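Serine-pyruvate aminotransferase (agxt) (Sulfolobus solfataricus, PDB 3ZRP) probably transfers the amino group of serine or alanine to a keto acid such as pyruvate or glyoxylate, using pyridoxal 5'-phosphate as cofactor. Local coordinates at residues 111-116 with 291-296; 168-173 with 298-303; 53-58 with 225-230; 37-42 with 255-260; 180-185 with 198-203. All blocks are in the same frame, centred on the assembly; numbering follows the deposited sequence. Where two conformers were deposited one is given.

Contact 1 of 5, residues 111-116 with 291-296; sequences GDYVKP and ARRPES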
# COMPACT_ATOMS: atom_id res chain seq x y z
N GLY A 111 -27.53 10.28 10.73
CA GLY A 111 -28.05 8.94 10.43
C GLY A 111 -29.02 8.90 9.29
O GLY A 111 -29.55 7.84 8.96
N ASP A 112 -29.29 10.07 8.71
CA ASP A 112 -30.15 10.19 7.53
C ASP A 112 -29.28 10.25 6.28
O ASP A 112 -28.08 9.96 6.34
CB ASP A 112 -31.00 11.48 7.64
CG ASP A 112 -32.36 11.37 6.97
OD1 ASP A 112 -32.46 11.00 5.77
OD2 ASP A 112 -33.36 11.64 7.65
N TYR A 113 -29.87 10.59 5.14
CA TYR A 113 -29.16 10.67 3.88
C TYR A 113 -29.65 11.84 3.03
O TYR A 113 -30.80 12.27 3.17
CB TYR A 113 -29.26 9.36 3.10
CG TYR A 113 -30.63 9.04 2.52
CD1 TYR A 113 -31.63 8.41 3.29
CD2 TYR A 113 -30.92 9.33 1.19
CE1 TYR A 113 -32.89 8.12 2.74
CE2 TYR A 113 -32.16 9.02 0.63
CZ TYR A 113 -33.14 8.43 1.41
OH TYR A 113 -34.36 8.14 0.83
N VAL A 114 -28.78 12.37 2.18
CA VAL A 114 -29.10 13.53 1.33
C VAL A 114 -29.95 13.04 0.17
O VAL A 114 -29.53 12.18 -0.58
CB VAL A 114 -27.82 14.22 0.79
CG1 VAL A 114 -28.19 15.45 -0.04
CG2 VAL A 114 -26.93 14.61 1.96
N LYS A 115 -31.14 13.62 0.01
CA LYS A 115 -32.09 13.18 -1.01
C LYS A 115 -31.63 13.57 -2.41
O LYS A 115 -30.98 14.60 -2.56
CB LYS A 115 -33.48 13.76 -0.72
CG LYS A 115 -33.97 13.48 0.71
CD LYS A 115 -34.11 11.96 0.95
CE LYS A 115 -34.54 11.64 2.38
NZ LYS A 115 -33.65 12.24 3.42
N PRO A 116 -31.97 12.76 -3.43
CA PRO A 116 -31.60 13.11 -4.79
C PRO A 116 -32.03 14.53 -5.18
O PRO A 116 -31.27 15.24 -5.85
CB PRO A 116 -32.35 12.07 -5.64
CG PRO A 116 -32.42 10.87 -4.75
CD PRO A 116 -32.60 11.41 -3.38
N ALA A 291 -29.51 3.95 11.20
CA ALA A 291 -30.06 4.48 9.97
C ALA A 291 -31.50 4.95 10.18
O ALA A 291 -32.35 4.16 10.60
CB ALA A 291 -30.01 3.45 8.85
N ARG A 292 -31.76 6.22 9.88
CA ARG A 292 -33.07 6.83 10.13
C ARG A 292 -34.15 6.37 9.18
O ARG A 292 -35.31 6.25 9.57
CB ARG A 292 -32.98 8.36 10.11
CG ARG A 292 -31.94 8.97 11.04
CD ARG A 292 -32.32 8.90 12.54
NE ARG A 292 -32.14 7.56 13.09
CZ ARG A 292 -32.68 7.13 14.23
NH1 ARG A 292 -33.44 7.93 14.98
NH2 ARG A 292 -32.45 5.88 14.63
N ARG A 293 -33.78 6.12 7.94
CA ARG A 293 -34.72 5.84 6.88
C ARG A 293 -34.54 4.41 6.34
O ARG A 293 -33.50 4.08 5.76
CB ARG A 293 -34.52 6.85 5.76
CG ARG A 293 -34.77 8.29 6.13
CD ARG A 293 -36.20 8.68 5.85
NE ARG A 293 -36.42 10.09 6.14
CZ ARG A 293 -37.02 10.95 5.32
NH1 ARG A 293 -37.50 10.54 4.14
NH2 ARG A 293 -37.16 12.21 5.68
N PRO A 294 -35.58 3.55 6.50
CA PRO A 294 -35.50 2.12 6.17
C PRO A 294 -35.10 1.79 4.74
O PRO A 294 -34.44 0.77 4.51
CB PRO A 294 -36.94 1.61 6.44
CG PRO A 294 -37.46 2.54 7.46
CD PRO A 294 -36.90 3.89 7.07
N GLU A 295 -35.48 2.63 3.79
CA GLU A 295 -35.09 2.45 2.39
C GLU A 295 -33.56 2.55 2.20
O GLU A 295 -33.03 2.12 1.19
CB GLU A 295 -35.80 3.47 1.49
CG GLU A 295 -35.36 4.93 1.65
CD GLU A 295 -36.13 5.71 2.69
OE1 GLU A 295 -36.82 5.11 3.55
OE2 GLU A 295 -36.02 6.97 2.66
N SER A 296 -32.86 3.10 3.20
CA SER A 296 -31.41 3.25 3.11
C SER A 296 -30.62 2.27 4.02
O SER A 296 -29.40 2.42 4.16
CB SER A 296 -31.00 4.67 3.47
OG SER A 296 -31.09 4.88 4.87
O HOH W 1 -31.31 6.97 6.52
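The carbonyl O of G111 is gripped by R292 N, 2.9 Å away in a nearly straight bond (171°), and by a water that also accepts from R293 N and donates to S296 OG. The loop between strand 102-106 and helix 116-125 is thus joined to the one leading into strand 301-305. D112, K115 and R293 form a salt-bridge network. In one of its two conformers K115 puts NZ 2.9 Å from D112 OD1, above the carboxylate plane; Y113 N takes the anti lone pair of OD1, and R293 NE forms a long bridge of 3.7 Å to D112 OD2. With an alanine at D112, K115 NZ and R293 NH2, only 4.2 Å apart, would probably be left as like charges without their shared carboxylate. Y113 CG sits between its backbone N and carbonyl carbon (chi1 70°), carrying the ring to E295: Y113 OH donates over 2.7 Å to the anti lone pair of E295 OE2 in one of two conformers, the carboxylate turned 82° from the ring.

Contact 2 of 5, residues 168-173 with 298-303; sequences VGAEEV and SNTVTG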
# COMPACT_ATOMS: atom_id res chain seq x y z
N VAL A 168 -19.33 -2.31 -3.02
CA VAL A 168 -18.95 -3.15 -4.14
C VAL A 168 -18.74 -4.60 -3.67
O VAL A 168 -18.04 -4.84 -2.68
CB VAL A 168 -17.70 -2.62 -4.92
CG1 VAL A 168 -17.31 -3.55 -6.09
CG2 VAL A 168 -17.93 -1.19 -5.39
N GLY A 169 -19.38 -5.53 -4.36
CA GLY A 169 -19.34 -6.94 -4.02
C GLY A 169 -20.49 -7.35 -3.13
O GLY A 169 -20.60 -8.52 -2.77
N ALA A 170 -21.36 -6.40 -2.77
CA ALA A 170 -22.48 -6.71 -1.86
C ALA A 170 -23.80 -6.04 -2.25
O ALA A 170 -24.87 -6.64 -2.08
CB ALA A 170 -22.10 -6.35 -0.42
N GLU A 171 -23.73 -4.78 -2.69
CA GLU A 171 -24.90 -4.01 -3.12
C GLU A 171 -24.88 -4.00 -4.63
O GLU A 171 -23.81 -4.17 -5.24
CB GLU A 171 -24.87 -2.54 -2.60
CG GLU A 171 -24.62 -2.36 -1.09
CD GLU A 171 -25.88 -2.43 -0.22
OE1 GLU A 171 -27.00 -2.65 -0.73
OE2 GLU A 171 -25.77 -2.26 1.00
N GLU A 172 -26.04 -3.83 -5.26
CA GLU A 172 -26.05 -3.62 -6.71
C GLU A 172 -25.18 -2.41 -7.08
O GLU A 172 -25.32 -1.33 -6.49
CB GLU A 172 -27.47 -3.40 -7.24
CG GLU A 172 -27.50 -3.38 -8.77
CD GLU A 172 -28.83 -2.92 -9.38
OE1 GLU A 172 -29.70 -2.38 -8.66
OE2 GLU A 172 -28.99 -3.10 -10.61
N VAL A 173 -24.27 -2.62 -8.02
CA VAL A 173 -23.46 -1.53 -8.57
C VAL A 173 -23.49 -1.66 -10.09
O VAL A 173 -23.18 -2.74 -10.62
CB VAL A 173 -21.98 -1.58 -8.06
CG1 VAL A 173 -21.10 -0.57 -8.83
CG2 VAL A 173 -21.94 -1.34 -6.50
N SER A 298 -28.36 -0.31 4.77
CA SER A 298 -27.35 -0.98 3.95
C SER A 298 -27.33 -2.46 4.25
O SER A 298 -27.64 -2.90 5.36
CB SER A 298 -25.92 -0.41 4.15
OG SER A 298 -25.32 -0.91 5.34
N ASN A 299 -26.94 -3.22 3.24
CA ASN A 299 -26.80 -4.65 3.35
C ASN A 299 -25.39 -5.12 3.77
O ASN A 299 -25.09 -6.33 3.77
CB ASN A 299 -27.30 -5.30 2.05
CG ASN A 299 -28.80 -5.02 1.82
OD1 ASN A 299 -29.56 -4.82 2.79
ND2 ASN A 299 -29.22 -4.99 0.57
N THR A 300 -24.55 -4.17 4.20
CA THR A 300 -23.20 -4.49 4.67
C THR A 300 -22.94 -4.10 6.10
O THR A 300 -22.11 -4.73 6.75
CB THR A 300 -22.08 -3.86 3.78
OG1 THR A 300 -22.22 -2.43 3.77
CG2 THR A 300 -22.20 -4.39 2.36
N VAL A 301 -23.61 -3.06 6.58
CA VAL A 301 -23.39 -2.52 7.93
C VAL A 301 -24.72 -2.09 8.56
O VAL A 301 -25.53 -1.42 7.92
CB VAL A 301 -22.48 -1.25 7.91
CG1 VAL A 301 -22.28 -0.70 9.34
CG2 VAL A 301 -21.12 -1.54 7.27
N THR A 302 -24.93 -2.45 9.82
CA THR A 302 -26.10 -2.02 10.57
C THR A 302 -25.63 -1.47 11.91
O THR A 302 -24.89 -2.14 12.61
CB THR A 302 -27.08 -3.22 10.82
OG1 THR A 302 -27.44 -3.80 9.56
CG2 THR A 302 -28.35 -2.74 11.52
N GLY A 303 -26.07 -0.26 12.25
CA GLY A 303 -25.73 0.35 13.54
C GLY A 303 -26.83 0.02 14.53
O GLY A 303 -28.04 0.07 14.18
O HOH W 2 -27.54 -6.26 -1.13
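E171 reaches across from the loop 168-173 and grips the backbone of the facing segment: E171 OE2 accepts from N299 N at 2.7 Å (158° at the hydrogen), met on the syn side of the carboxylate but somewhat out of its plane. A bend at chi2 (-86°) turns the carboxylate toward N299; the carboxylate and the N299 amide are nearly parallel, their planes 20° apart, but offset. The other oxygen, E171 OE1, is held by a salt bridge to R143, and the carboxylate therefore has a partner at each oxygen. Replacing E171 by an alanine would probably leave R143 without this counter-charge and N299 N without its buried acceptor. Beside this grip the packing is tight: A170 CB and T300 CG2 stand 3.4 Å apart, closer than usual for two methyl groups. T300 OG1 bonds instead to the carbonyl of S166, a residue that binds pyridoxal 5'-phosphate, placing the contact near the cofactor site, the T300 side chain about 8 Å from the pyridoxal phosphate (nearest atoms). The looser part is spanned by a water, which accepts from N299 ND2 at 2.7 Å and donates to A170 O at 2.9 Å where no direct bond joins them. Around the contact, helix 264-284 packs on A170 and N299 through H271, T272 and A275, while V136 of strand 136-137 touches E171, S298 and T300.

Contact 3 of 5, residues 53-58 with 225-230; sequences NYQPLI and NWLPVM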
# COMPACT_ATOMS: atom_id res chain seq x y z
N ASN A 53 -15.03 -0.86 -22.18
CA ASN A 53 -14.90 0.58 -22.39
C ASN A 53 -14.42 1.31 -21.14
O ASN A 53 -13.88 2.42 -21.21
CB ASN A 53 -16.24 1.17 -22.83
CG ASN A 53 -16.43 1.12 -24.32
OD1 ASN A 53 -16.63 0.05 -24.91
ND2 ASN A 53 -16.38 2.28 -24.95
N TYR A 54 -14.67 0.69 -19.99
CA TYR A 54 -14.29 1.27 -18.69
C TYR A 54 -12.95 0.71 -18.24
O TYR A 54 -12.71 -0.49 -18.37
CB TYR A 54 -15.39 1.00 -17.67
CG TYR A 54 -16.57 1.94 -17.84
CD1 TYR A 54 -17.28 2.00 -19.05
CD2 TYR A 54 -16.98 2.76 -16.79
CE1 TYR A 54 -18.36 2.87 -19.21
CE2 TYR A 54 -18.07 3.63 -16.95
CZ TYR A 54 -18.75 3.67 -18.16
OH TYR A 54 -19.82 4.53 -18.31
N GLN A 55 -12.09 1.58 -17.73
CA GLN A 55 -10.72 1.22 -17.40
C GLN A 55 -10.54 0.93 -15.90
O GLN A 55 -10.68 1.83 -15.08
CB GLN A 55 -9.75 2.33 -17.83
CG GLN A 55 -8.28 2.08 -17.44
CD GLN A 55 -7.70 0.86 -18.15
OE1 GLN A 55 -7.48 0.88 -19.35
NE2 GLN A 55 -7.42 -0.19 -17.39
N PRO A 56 -10.23 -0.33 -15.54
CA PRO A 56 -9.93 -0.63 -14.12
C PRO A 56 -8.48 -0.26 -13.75
O PRO A 56 -7.58 -0.33 -14.58
CB PRO A 56 -10.13 -2.14 -14.03
CG PRO A 56 -9.75 -2.62 -15.47
CD PRO A 56 -10.28 -1.55 -16.37
N LEU A 57 -8.26 0.15 -12.49
CA LEU A 57 -6.91 0.30 -11.96
C LEU A 57 -6.86 -0.25 -10.54
O LEU A 57 -7.82 -0.09 -9.77
CB LEU A 57 -6.44 1.77 -11.94
CG LEU A 57 -6.30 2.55 -13.26
CD1 LEU A 57 -7.55 3.38 -13.49
CD2 LEU A 57 -5.05 3.43 -13.32
N ILE A 58 -5.76 -0.90 -10.20
CA ILE A 58 -5.54 -1.42 -8.86
C ILE A 58 -4.26 -0.74 -8.34
O ILE A 58 -3.22 -0.80 -8.97
CB ILE A 58 -5.46 -2.95 -8.90
CG1 ILE A 58 -6.83 -3.52 -9.33
CG2 ILE A 58 -4.98 -3.53 -7.56
CD1 ILE A 58 -6.80 -5.04 -9.67
N ASN A 225 0.47 7.48 -13.58
CA ASN A 225 1.64 6.66 -13.36
C ASN A 225 1.34 5.16 -13.28
O ASN A 225 2.21 4.35 -13.58
CB ASN A 225 2.41 7.16 -12.12
CG ASN A 225 3.05 8.49 -12.35
OD1 ASN A 225 3.51 8.77 -13.45
ND2 ASN A 225 3.07 9.34 -11.33
N TRP A 226 0.12 4.80 -12.89
CA TRP A 226 -0.25 3.39 -12.75
C TRP A 226 -0.86 2.84 -14.04
O TRP A 226 -0.83 1.63 -14.26
CB TRP A 226 -1.24 3.17 -11.62
CG TRP A 226 -0.58 3.41 -10.32
CD1 TRP A 226 -0.67 4.57 -9.58
CD2 TRP A 226 0.37 2.57 -9.65
NE1 TRP A 226 0.13 4.45 -8.47
CE2 TRP A 226 0.77 3.24 -8.47
CE3 TRP A 226 0.89 1.29 -9.90
CZ2 TRP A 226 1.68 2.69 -7.54
CZ3 TRP A 226 1.80 0.74 -8.99
CH2 TRP A 226 2.18 1.44 -7.81
N LEU A 227 -1.40 3.72 -14.86
CA LEU A 227 -2.09 3.32 -16.11
C LEU A 227 -1.26 2.40 -17.04
O LEU A 227 -1.80 1.40 -17.53
CB LEU A 227 -2.59 4.54 -16.89
CG LEU A 227 -4.07 4.80 -17.14
CD1 LEU A 227 -4.23 5.98 -18.12
CD2 LEU A 227 -4.77 3.57 -17.68
N PRO A 228 0.03 2.72 -17.28
CA PRO A 228 0.84 1.83 -18.11
C PRO A 228 0.98 0.43 -17.52
O PRO A 228 1.02 -0.55 -18.26
CB PRO A 228 2.22 2.53 -18.16
CG PRO A 228 1.93 3.97 -17.87
CD PRO A 228 0.78 3.94 -16.91
N VAL A 229 1.02 0.32 -16.19
CA VAL A 229 1.06 -0.99 -15.55
C VAL A 229 -0.23 -1.78 -15.78
O VAL A 229 -0.18 -2.98 -16.06
CB VAL A 229 1.41 -0.91 -14.01
CG1 VAL A 229 1.56 -2.31 -13.41
CG2 VAL A 229 2.69 -0.12 -13.81
N MET A 230 -1.38 -1.09 -15.72
CA MET A 230 -2.70 -1.73 -15.89
C MET A 230 -2.98 -2.15 -17.33
O MET A 230 -3.41 -3.29 -17.57
CB MET A 230 -3.84 -0.82 -15.37
CG MET A 230 -3.61 -0.31 -13.93
SD MET A 230 -3.48 -1.63 -12.70
CE MET A 230 -2.00 -1.13 -11.81
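Strand 55-60, an outermost strand of the seven-stranded sheet in this chain, is crossed here by helix 223-234; the axes of strand 55-58 and helix 225-230 approach to 8.4 Å at 106°. M230 buries the largest share of any residue. Its CG lies against L57, 4.0 Å from L57 CG; a bend at chi2 (-60°) brings the sulfur to the strand backbone, and a second at chi3 turns CE to I58 O. There I58 N points almost straight at M230 SD, in a weak hydrogen bond of 3.5 Å. One turn earlier, L227 CD2 rests on Q55 CG at 3.8 Å. L57 CD2 reaches out to both W226 CB, at 4.2 Å, and L227 CG. Q55 folds its amide back along its own strand, Q55 NE2 donating to P56 O over 2.8 Å with that oxygen close to the amide plane. The indole N-H of W226 turns to the carbonyl of Y220. With Q55 and L57 bonded through their backbones to L202 and L200 on the inner side, the outward N-H of I58 meets a methionine sulfur rather than another strand, the other touches being mostly between apolar carbons of L57, L227, W226 and M230.

Contact 4 of 5, residues 37-42 with 255-260; sequences LAYSLK and AFRLIE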
# COMPACT_ATOMS: atom_id res chain seq x y z
N LEU A 37 -2.96 -9.91 -11.97
CA LEU A 37 -3.34 -8.51 -12.13
C LEU A 37 -4.38 -8.35 -13.23
O LEU A 37 -5.39 -7.70 -13.01
CB LEU A 37 -2.12 -7.63 -12.40
CG LEU A 37 -2.38 -6.11 -12.58
CD1 LEU A 37 -3.25 -5.53 -11.46
CD2 LEU A 37 -1.08 -5.30 -12.68
N ALA A 38 -4.13 -8.95 -14.39
CA ALA A 38 -5.10 -8.90 -15.50
C ALA A 38 -6.46 -9.47 -15.09
O ALA A 38 -7.52 -8.91 -15.42
CB ALA A 38 -4.55 -9.66 -16.73
N TYR A 39 -6.42 -10.60 -14.39
CA TYR A 39 -7.64 -11.24 -13.93
C TYR A 39 -8.42 -10.36 -12.93
O TYR A 39 -9.65 -10.29 -12.98
CB TYR A 39 -7.34 -12.62 -13.36
CG TYR A 39 -8.58 -13.38 -13.00
CD1 TYR A 39 -9.22 -14.20 -13.96
CD2 TYR A 39 -9.16 -13.27 -11.74
CE1 TYR A 39 -10.39 -14.91 -13.63
CE2 TYR A 39 -10.32 -13.96 -11.41
CZ TYR A 39 -10.93 -14.77 -12.37
OH TYR A 39 -12.08 -15.45 -12.03
N SER A 40 -7.71 -9.72 -12.01
CA SER A 40 -8.36 -8.83 -11.05
C SER A 40 -8.97 -7.62 -11.73
O SER A 40 -10.08 -7.19 -11.38
CB SER A 40 -7.37 -8.42 -9.94
OG SER A 40 -6.94 -9.57 -9.25
N LEU A 41 -8.25 -7.07 -12.71
CA LEU A 41 -8.76 -5.96 -13.48
C LEU A 41 -10.10 -6.32 -14.15
O LEU A 41 -11.05 -5.53 -14.09
CB LEU A 41 -7.71 -5.47 -14.50
CG LEU A 41 -6.45 -4.84 -13.89
CD1 LEU A 41 -5.44 -4.57 -14.95
CD2 LEU A 41 -6.77 -3.54 -13.12
N LYS A 42 -10.18 -7.51 -14.75
CA LYS A 42 -11.45 -7.97 -15.35
C LYS A 42 -12.54 -8.17 -14.31
O LYS A 42 -13.71 -7.83 -14.54
CB LYS A 42 -11.25 -9.27 -16.15
CG LYS A 42 -10.39 -9.06 -17.35
CD LYS A 42 -10.19 -10.35 -18.13
CE LYS A 42 -8.89 -10.29 -18.93
NZ LYS A 42 -8.89 -9.22 -19.96
N ALA A 255 -9.92 -14.11 -4.75
CA ALA A 255 -11.23 -13.60 -4.30
C ALA A 255 -12.16 -13.40 -5.50
O ALA A 255 -13.32 -13.82 -5.47
CB ALA A 255 -11.08 -12.31 -3.49
N PHE A 256 -11.65 -12.77 -6.56
CA PHE A 256 -12.50 -12.55 -7.73
C PHE A 256 -12.95 -13.87 -8.40
O PHE A 256 -14.07 -13.93 -8.94
CB PHE A 256 -11.82 -11.64 -8.76
CG PHE A 256 -12.00 -10.17 -8.49
CD1 PHE A 256 -13.28 -9.61 -8.36
CD2 PHE A 256 -10.89 -9.33 -8.40
CE1 PHE A 256 -13.44 -8.24 -8.13
CE2 PHE A 256 -11.04 -7.95 -8.17
CZ PHE A 256 -12.32 -7.41 -8.03
N ARG A 257 -12.09 -14.90 -8.37
CA ARG A 257 -12.46 -16.22 -8.93
C ARG A 257 -13.67 -16.77 -8.16
O ARG A 257 -14.65 -17.18 -8.75
CB ARG A 257 -11.29 -17.21 -8.93
CG ARG A 257 -11.49 -18.46 -9.85
CD ARG A 257 -10.37 -19.52 -9.65
NE ARG A 257 -10.31 -20.00 -8.26
CZ ARG A 257 -11.12 -20.92 -7.74
NH1 ARG A 257 -12.08 -21.50 -8.47
NH2 ARG A 257 -10.98 -21.28 -6.46
N LEU A 258 -13.59 -16.72 -6.82
CA LEU A 258 -14.69 -17.16 -5.96
C LEU A 258 -15.99 -16.34 -6.14
O LEU A 258 -17.07 -16.91 -6.11
CB LEU A 258 -14.24 -17.18 -4.51
CG LEU A 258 -13.09 -18.17 -4.25
CD1 LEU A 258 -12.57 -18.06 -2.82
CD2 LEU A 258 -13.51 -19.62 -4.60
N ILE A 259 -15.86 -15.03 -6.35
CA ILE A 259 -17.01 -14.14 -6.58
C ILE A 259 -17.71 -14.49 -7.90
O ILE A 259 -18.94 -14.60 -7.94
CB ILE A 259 -16.61 -12.63 -6.53
CG1 ILE A 259 -16.20 -12.24 -5.10
CG2 ILE A 259 -17.73 -11.74 -7.03
CD1 ILE A 259 -15.60 -10.82 -4.96
N GLU A 260 -16.92 -14.71 -8.95
CA GLU A 260 -17.50 -15.08 -10.25
C GLU A 260 -18.14 -16.47 -10.17
O GLU A 260 -19.20 -16.69 -10.74
CB GLU A 260 -16.48 -14.99 -11.39
CG GLU A 260 -17.14 -15.14 -12.79
CD GLU A 260 -16.62 -14.16 -13.84
OE1 GLU A 260 -15.70 -13.37 -13.56
OE2 GLU A 260 -17.16 -14.17 -14.97
O HOH W 3 -13.74 -12.81 -12.10
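Van der Waals contact joins Y39 and S40 of helix 31-48 to F256 and R257 of helix 246-262. The short segments cross at 41°, their axes 9.8 Å apart at the closest point. Y39 lies with CG anti to the backbone N (chi1 -174°), which sends its ring out to the other helix; the Y39 and F256 side chains run antiparallel alongside each other, Y39 CE2 3.8 Å from F256 CB. Y39 OH comes to 3.2 Å from R257 CA, and R257 N lies at the ring edge. F256 in turn reaches back, its CE2 3.4 Å from S40 O and its CD2 3.9 Å from S40 CB. Polar links are weak: a water bonds weakly to Y39 OH and F256 O, and its bond to E260 OE1 is uncertain, E260 having two conformers. S40 OG bonds to the carbonyl of A36, and R257 to E254 in a salt bridge. The R257 side chain lies about 5 Å (nearest atoms) from that of D16, a calcium ligand in this protein, though none is bound to this chain. The segments thus meet chiefly by van der Waals contact of the Y39 and F256 rings, with little direct polar bonding.

Contact 5 of 5, residues 180-185 with 198-203; sequences VDVYLT and GLLLLS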
# COMPACT_ATOMS: atom_id res chain seq x y z
N VAL A 180 -21.26 6.46 -14.15
CA VAL A 180 -20.34 6.95 -13.10
C VAL A 180 -18.99 7.11 -13.75
O VAL A 180 -18.60 6.31 -14.62
CB VAL A 180 -20.26 5.96 -11.91
CG1 VAL A 180 -19.21 6.44 -10.82
CG2 VAL A 180 -21.63 5.79 -11.28
N ASP A 181 -18.25 8.15 -13.36
CA ASP A 181 -16.92 8.38 -13.93
C ASP A 181 -15.78 7.71 -13.19
O ASP A 181 -14.80 7.30 -13.82
CB ASP A 181 -16.70 9.87 -14.11
CG ASP A 181 -17.69 10.45 -15.08
OD1 ASP A 181 -17.64 10.05 -16.27
OD2 ASP A 181 -18.55 11.25 -14.63
N VAL A 182 -15.91 7.65 -11.85
CA VAL A 182 -15.01 6.85 -11.00
C VAL A 182 -15.85 6.11 -9.97
O VAL A 182 -16.55 6.72 -9.18
CB VAL A 182 -13.98 7.71 -10.20
CG1 VAL A 182 -13.05 6.79 -9.37
CG2 VAL A 182 -13.14 8.63 -11.13
N TYR A 183 -15.76 4.79 -9.96
CA TYR A 183 -16.40 3.99 -8.92
C TYR A 183 -15.22 3.32 -8.23
O TYR A 183 -14.36 2.76 -8.91
CB TYR A 183 -17.38 2.95 -9.54
CG TYR A 183 -18.66 2.83 -8.75
CD1 TYR A 183 -18.65 2.38 -7.42
CD2 TYR A 183 -19.90 3.19 -9.32
CE1 TYR A 183 -19.82 2.29 -6.67
CE2 TYR A 183 -21.09 3.09 -8.58
CZ TYR A 183 -21.04 2.65 -7.25
OH TYR A 183 -22.17 2.56 -6.48
N LEU A 184 -15.11 3.44 -6.91
CA LEU A 184 -13.91 2.92 -6.28
C LEU A 184 -14.27 2.05 -5.07
O LEU A 184 -15.38 2.15 -4.51
CB LEU A 184 -12.94 4.07 -5.90
CG LEU A 184 -13.46 5.08 -4.87
CD1 LEU A 184 -13.24 4.57 -3.43
CD2 LEU A 184 -12.82 6.47 -5.05
N THR A 185 -13.34 1.16 -4.72
CA THR A 185 -13.51 0.30 -3.57
C THR A 185 -12.12 -0.06 -2.98
O THR A 185 -11.09 0.54 -3.35
CB THR A 185 -14.43 -0.93 -3.89
OG1 THR A 185 -14.76 -1.60 -2.68
CG2 THR A 185 -13.77 -1.94 -4.84
N GLY A 198 -6.26 -0.26 -3.19
CA GLY A 198 -7.41 0.55 -3.58
C GLY A 198 -7.76 0.13 -5.00
O GLY A 198 -6.86 -0.29 -5.72
N LEU A 199 -9.04 0.17 -5.37
CA LEU A 199 -9.49 -0.28 -6.70
C LEU A 199 -10.39 0.75 -7.35
O LEU A 199 -11.28 1.28 -6.72
CB LEU A 199 -10.24 -1.61 -6.60
CG LEU A 199 -9.47 -2.90 -6.28
CD1 LEU A 199 -9.16 -2.94 -4.83
CD2 LEU A 199 -10.31 -4.11 -6.67
N LEU A 200 -10.16 1.04 -8.64
CA LEU A 200 -10.92 2.11 -9.29
C LEU A 200 -11.38 1.66 -10.66
O LEU A 200 -10.68 0.91 -11.29
CB LEU A 200 -10.05 3.39 -9.44
CG LEU A 200 -9.53 3.99 -8.10
CD1 LEU A 200 -8.03 3.59 -7.85
CD2 LEU A 200 -9.69 5.48 -8.05
N LEU A 201 -12.55 2.11 -11.07
CA LEU A 201 -13.06 1.89 -12.45
C LEU A 201 -13.41 3.25 -13.04
O LEU A 201 -14.21 3.99 -12.48
CB LEU A 201 -14.28 0.98 -12.43
CG LEU A 201 -14.81 0.62 -13.84
CD1 LEU A 201 -13.89 -0.42 -14.47
CD2 LEU A 201 -16.22 0.11 -13.76
N LEU A 202 -12.81 3.56 -14.19
CA LEU A 202 -12.89 4.87 -14.79
C LEU A 202 -13.67 4.82 -16.10
O LEU A 202 -13.50 3.91 -16.91
CB LEU A 202 -11.50 5.45 -15.05
CG LEU A 202 -10.87 6.35 -13.97
CD1 LEU A 202 -10.69 5.58 -12.71
CD2 LEU A 202 -9.55 6.91 -14.43
N SER A 203 -14.53 5.81 -16.28
CA SER A 203 -15.28 5.98 -17.52
C SER A 203 -14.36 6.46 -18.64
O SER A 203 -13.25 6.98 -18.38
CB SER A 203 -16.39 7.00 -17.31
OG SER A 203 -15.83 8.29 -17.17
O HOH W 4 -16.97 3.99 -13.40
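V182 and L200 lie side by side and point the same way, V182 CG1 3.8 Å from L200 CD2; L184, two residues along the same strand as V182, adds its CB, 4.1 Å from L200 CG. On the opposite face T185 and L199 run alongside in the same manner, T185 CG2 being 4.0 Å from L199 CB. T185 places OG1 anti to its N (chi1 -169°), where it bonds to the carbonyl of G164, and CG2 is thereby turned to the leucine. Strands 182-186 and 197-202 form an antiparallel beta hairpin in the mixed seven-stranded sheet of the large domain, as in fold-type I pyridoxal-phosphate enzymes, to which class-V aminotransferases belong. Y183 with L201 and T185 with L199 are its hydrogen-bonded pairs. Helix 31-48 covers the face of Y183, T185, L199 and L201, while L184 on the other face comes within about 6 Å of the pyridoxal phosphate, nearest atoms. At the end of the hairpin S203 N donates to D181 O at 2.9 Å, and S203 OG donates to the anti lone pair of D181 OD1 at 2.7 Å. The same hydroxyl caps helix 204-212 by accepting from A206 N, and R154 holds D181 OD2.

Overall arrangement
From the N terminus, helix 31-48 opens contact 4 and strand 55-60 opens contact 3; the loops at 111-116 and 168-173 open contacts 1 and 2. Contact 5, the hairpin of 180-185 and 198-203, closes first and is nested inside all the others. Contact 3 closes next, at helix 223-234, inside the loop closed by contact 4 at helix 246-262. Contacts 1 and 2 close last, at 291-296 and 298-303; they cross each other and contacts 3 and 4. Contacts 3, 4 and 5 meet around strand 55-60, whereas contacts 1 and 2 tie loops that follow strands 102-106 and 157-163 of the large sheet to the approach and start of strand 301-305 of the three-stranded sheet.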